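Local coordinates for G protein alpha subunit (Entamoeba histolytica, PDB 4FID) that probably binds and hydrolyses GTP as the alpha subunit of a heterotrimeric G protein, relaying signals from membrane receptors, at residues L210-M221 with I270-L278. Residues are numbered along the deposited sequence; the frame is centred on the assembly and turned at random.
Sequences LTESIAVFKDIM and IQQLFTGKL
I214 and F274 bring their CA atoms closest, 5.4 Å apart, where two helical segments, 210-221 and 270-275, pass each other. The helix axes approach to 9.7 Å and run in broadly the same direction, inclined by 45°. Beyond T275 the backbone leaves the helix at G276, which has positive phi, and a type II' turn from T275 to L278 keeps it beside the first helix.

F274 is the knob of a knobs-into-holes arrangement, set among L210, S213, I214 and F217. I214 CG1 lies over the centre of one face of its ring, 3.7 Å from the centroid, in a CH-pi contact; with chi1 at -75°, this branch is turned opposite the carbonyl carbon of I214. The ring edge is met by S213 CB and F217 CB, while L210 CD1 approaches F274 CE1 obliquely, at 4.0 Å. Further out, I214 CD1 rests on L273 CB.

This is a helix pair of the Ras-like domain, laid side by side over one face of its central beta-sheet: F274 and S213 both reach T192 of strand 187-193, and F217 and T275 meet I233 of strand 230-236. S213 OG hydrogen-bonds E196, S13 and the backbone oxygen of R209, near the GDP-binding P-loop.

Toward the end of the second helix, the carbonyl oxygen of F274 lies near the plane of the F217 ring, at its edge, and accepts a hydrogen bond from K218 NZ at 3.1 Å. The lysine side chain, bent at chi2, brings its ammonium in from above the carbonyl plane, 39° out of it. M221 CG lies over one face of the F217 ring, offset toward its rim, and beyond it selenomethionine M221 and L278 meet end to end, M221 CE 3.6 Å from L278 CD1, with V302 of strand 301-307 touching both.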
loop_
_atom_site.group_PDB
_atom_site.type_symbol
_atom_site.label_atom_id
_atom_site.label_comp_id
_atom_site.label_asym_id
_atom_site.label_seq_id
_atom_site.Cartn_x
_atom_site.Cartn_y
_atom_site.Cartn_z
ATOM N N LEU A 210 8.434 -0.356 11.910
ATOM C CA LEU A 210 8.607 -1.801 11.834
ATOM C C LEU A 210 8.143 -2.486 13.123
ATOM O O LEU A 210 7.362 -3.441 13.083
ATOM C CB LEU A 210 10.062 -2.134 11.500
ATOM C CG LEU A 210 10.474 -3.600 11.390
ATOM C CD1 LEU A 210 9.668 -4.362 10.333
ATOM C CD2 LEU A 210 11.959 -3.708 11.126
ATOM N N THR A 211 8.610 -1.980 14.258
ATOM C CA THR A 211 8.216 -2.509 15.560
ATOM C C THR A 211 6.733 -2.272 15.880
ATOM O O THR A 211 6.078 -3.093 16.533
ATOM C CB THR A 211 9.108 -1.938 16.701
ATOM O OG1 THR A 211 9.049 -0.502 16.702
ATOM C CG2 THR A 211 10.544 -2.387 16.524
ATOM N N GLU A 212 6.201 -1.146 15.430
ATOM C CA GLU A 212 4.767 -0.933 15.524
ATOM C C GLU A 212 3.960 -1.973 14.696
ATOM O O GLU A 212 2.974 -2.504 15.191
ATOM C CB GLU A 212 4.405 0.491 15.127
ATOM C CG GLU A 212 2.953 0.831 15.387
ATOM C CD GLU A 212 2.425 1.902 14.448
ATOM O OE1 GLU A 212 1.250 2.302 14.614
ATOM O OE2 GLU A 212 3.179 2.340 13.545
ATOM N N SER A 213 4.368 -2.279 13.459
ATOM C CA SER A 213 3.657 -3.311 12.700
ATOM C C SER A 213 3.751 -4.662 13.370
ATOM O O SER A 213 2.766 -5.403 13.422
ATOM C CB SER A 213 4.185 -3.464 11.279
ATOM O OG SER A 213 4.219 -2.222 10.640
ATOM N N ILE A 214 4.946 -4.989 13.850
ATOM C CA ILE A 214 5.206 -6.315 14.387
ATOM C C ILE A 214 4.292 -6.566 15.580
ATOM O O ILE A 214 3.700 -7.636 15.707
ATOM C CB ILE A 214 6.699 -6.496 14.778
ATOM C CG1 ILE A 214 7.568 -6.679 13.524
ATOM C CG2 ILE A 214 6.885 -7.678 15.739
ATOM C CD1 ILE A 214 9.062 -6.715 13.831
ATOM N N ALA A 215 4.158 -5.565 16.440
ATOM C CA ALA A 215 3.350 -5.717 17.627
ATOM C C ALA A 215 1.858 -5.838 17.246
ATOM O O ALA A 215 1.104 -6.580 17.886
ATOM C CB ALA A 215 3.603 -4.553 18.576
ATOM N N VAL A 216 1.436 -5.131 16.198
ATOM C CA VAL A 216 0.084 -5.323 15.700
ATOM C C VAL A 216 -0.124 -6.781 15.321
ATOM O O VAL A 216 -1.059 -7.428 15.767
ATOM C CB VAL A 216 -0.210 -4.463 14.467
ATOM C CG1 VAL A 216 -1.450 -5.012 13.714
ATOM C CG2 VAL A 216 -0.367 -2.970 14.851
ATOM N N PHE A 217 0.765 -7.300 14.489
ATOM C CA PHE A 217 0.681 -8.696 14.099
ATOM C C PHE A 217 0.667 -9.670 15.293
ATOM O O PHE A 217 -0.157 -10.577 15.330
ATOM C CB PHE A 217 1.787 -9.046 13.120
ATOM C CG PHE A 217 1.895 -10.508 12.844
ATOM C CD1 PHE A 217 0.965 -11.140 12.030
ATOM C CD2 PHE A 217 2.927 -11.255 13.397
ATOM C CE1 PHE A 217 1.060 -12.501 11.760
ATOM C CE2 PHE A 217 3.035 -12.605 13.147
ATOM C CZ PHE A 217 2.104 -13.233 12.317
ATOM N N LYS A 218 1.563 -9.476 16.259
ATOM C CA LYS A 218 1.580 -10.294 17.487
ATOM C C LYS A 218 0.228 -10.268 18.227
ATOM O O LYS A 218 -0.171 -11.251 18.864
ATOM C CB LYS A 218 2.714 -9.872 18.436
ATOM C CG LYS A 218 4.141 -10.206 17.966
ATOM C CD LYS A 218 4.321 -11.682 17.614
ATOM C CE LYS A 218 5.765 -12.007 17.194
ATOM N NZ LYS A 218 5.944 -13.472 16.860
ATOM N N ASP A 219 -0.483 -9.150 18.137
ATOM C CA ASP A 219 -1.857 -9.114 18.625
ATOM C C ASP A 219 -2.722 -10.128 17.906
ATOM O O ASP A 219 -3.334 -10.991 18.545
ATOM C CB ASP A 219 -2.465 -7.735 18.453
ATOM C CG ASP A 219 -1.924 -6.756 19.450
ATOM O OD1 ASP A 219 -2.105 -5.530 19.240
ATOM O OD2 ASP A 219 -1.313 -7.226 20.442
ATOM N N ILE A 220 -2.770 -10.022 16.576
ATOM C CA ILE A 220 -3.602 -10.909 15.763
ATOM C C ILE A 220 -3.347 -12.366 16.160
ATOM O O ILE A 220 -4.271 -13.131 16.418
ATOM C CB ILE A 220 -3.333 -10.679 14.261
ATOM C CG1 ILE A 220 -3.896 -9.333 13.826
ATOM C CG2 ILE A 220 -3.925 -11.776 13.410
ATOM C CD1 ILE A 220 -3.374 -8.878 12.453
HETATM N N MSE A 221 -2.076 -12.732 16.254
HETATM C CA MSE A 221 -1.692 -14.100 16.595
HETATM C C MSE A 221 -2.233 -14.605 17.934
HETATM O O MSE A 221 -2.358 -15.809 18.144
HETATM C CB MSE A 221 -0.172 -14.222 16.576
HETATM C CG MSE A 221 0.403 -14.101 15.180
HETATM SE SE MSE A 221 -0.511 -15.340 13.976
HETATM C CE MSE A 221 -0.239 -16.989 15.006
ATOM N N ILE A 270 13.035 -9.852 7.284
ATOM C CA ILE A 270 11.931 -9.107 7.848
ATOM C C ILE A 270 10.763 -10.039 8.199
ATOM O O ILE A 270 10.182 -9.952 9.286
ATOM C CB ILE A 270 11.513 -7.958 6.918
ATOM C CG1 ILE A 270 12.683 -6.985 6.757
ATOM C CG2 ILE A 270 10.295 -7.240 7.466
ATOM C CD1 ILE A 270 12.475 -5.961 5.705
ATOM N N GLN A 271 10.433 -10.956 7.300
ATOM C CA GLN A 271 9.343 -11.871 7.580
ATOM C C GLN A 271 9.590 -12.650 8.884
ATOM O O GLN A 271 8.693 -12.821 9.708
ATOM C CB GLN A 271 9.142 -12.818 6.406
ATOM C CG GLN A 271 8.121 -13.910 6.644
ATOM C CD GLN A 271 8.778 -15.247 6.902
ATOM O OE1 GLN A 271 9.128 -15.966 5.960
ATOM N NE2 GLN A 271 8.967 -15.589 8.178
ATOM N N GLN A 272 10.815 -13.127 9.068
ATOM C CA GLN A 272 11.127 -13.908 10.249
ATOM C C GLN A 272 11.067 -13.077 11.523
ATOM O O GLN A 272 10.845 -13.632 12.592
ATOM C CB GLN A 272 12.474 -14.611 10.100
ATOM C CG GLN A 272 12.440 -15.713 9.077
ATOM C CD GLN A 272 13.818 -16.152 8.628
ATOM O OE1 GLN A 272 14.816 -15.524 8.973
ATOM N NE2 GLN A 272 13.882 -17.242 7.883
ATOM N N LEU A 273 11.238 -11.755 11.415
ATOM C CA LEU A 273 11.047 -10.876 12.589
ATOM C C LEU A 273 9.600 -10.797 13.055
ATOM O O LEU A 273 9.357 -10.608 14.227
ATOM C CB LEU A 273 11.555 -9.460 12.332
ATOM C CG LEU A 273 13.052 -9.296 12.075
ATOM C CD1 LEU A 273 13.365 -7.845 11.774
ATOM C CD2 LEU A 273 13.856 -9.797 13.256
ATOM N N PHE A 274 8.645 -10.913 12.132
ATOM C CA PHE A 274 7.222 -10.987 12.469
ATOM C C PHE A 274 6.817 -12.348 13.038
ATOM O O PHE A 274 5.960 -12.427 13.907
ATOM C CB PHE A 274 6.352 -10.741 11.228
ATOM C CG PHE A 274 6.298 -9.315 10.778
ATOM C CD1 PHE A 274 7.299 -8.790 9.971
ATOM C CD2 PHE A 274 5.229 -8.499 11.139
ATOM C CE1 PHE A 274 7.242 -7.464 9.556
ATOM C CE2 PHE A 274 5.167 -7.165 10.722
ATOM C CZ PHE A 274 6.153 -6.651 9.933
ATOM N N THR A 275 7.400 -13.424 12.528
ATOM C CA THR A 275 6.871 -14.750 12.831
ATOM C C THR A 275 7.599 -15.568 13.924
ATOM O O THR A 275 7.065 -16.568 14.403
ATOM C CB THR A 275 6.633 -15.595 11.528
ATOM O OG1 THR A 275 7.869 -15.824 10.847
ATOM C CG2 THR A 275 5.708 -14.862 10.607
ATOM N N GLY A 276 8.794 -15.142 14.327
ATOM C CA GLY A 276 9.520 -15.810 15.399
ATOM C C GLY A 276 9.545 -17.329 15.273
ATOM O O GLY A 276 9.938 -17.869 14.238
ATOM N N LYS A 277 9.108 -18.020 16.323
ATOM C CA LYS A 277 9.100 -19.489 16.357
ATOM C C LYS A 277 7.876 -20.155 15.714
ATOM O O LYS A 277 7.802 -21.384 15.669
ATOM C CB LYS A 277 9.187 -19.998 17.803
ATOM C CG LYS A 277 10.268 -19.379 18.647
ATOM C CD LYS A 277 10.586 -20.256 19.849
ATOM C CE LYS A 277 11.264 -21.561 19.425
ATOM N NZ LYS A 277 11.545 -22.484 20.569
ATOM N N LEU A 278 6.898 -19.374 15.262
ATOM C CA LEU A 278 5.717 -19.970 14.625
ATOM C C LEU A 278 6.106 -20.821 13.418
ATOM O O LEU A 278 7.081 -20.526 12.734
ATOM C CB LEU A 278 4.728 -18.884 14.189
ATOM C CG LEU A 278 4.222 -17.924 15.270
ATOM C CD1 LEU A 278 3.327 -16.810 14.669
ATOM C CD2 LEU A 278 3.467 -18.676 16.342
#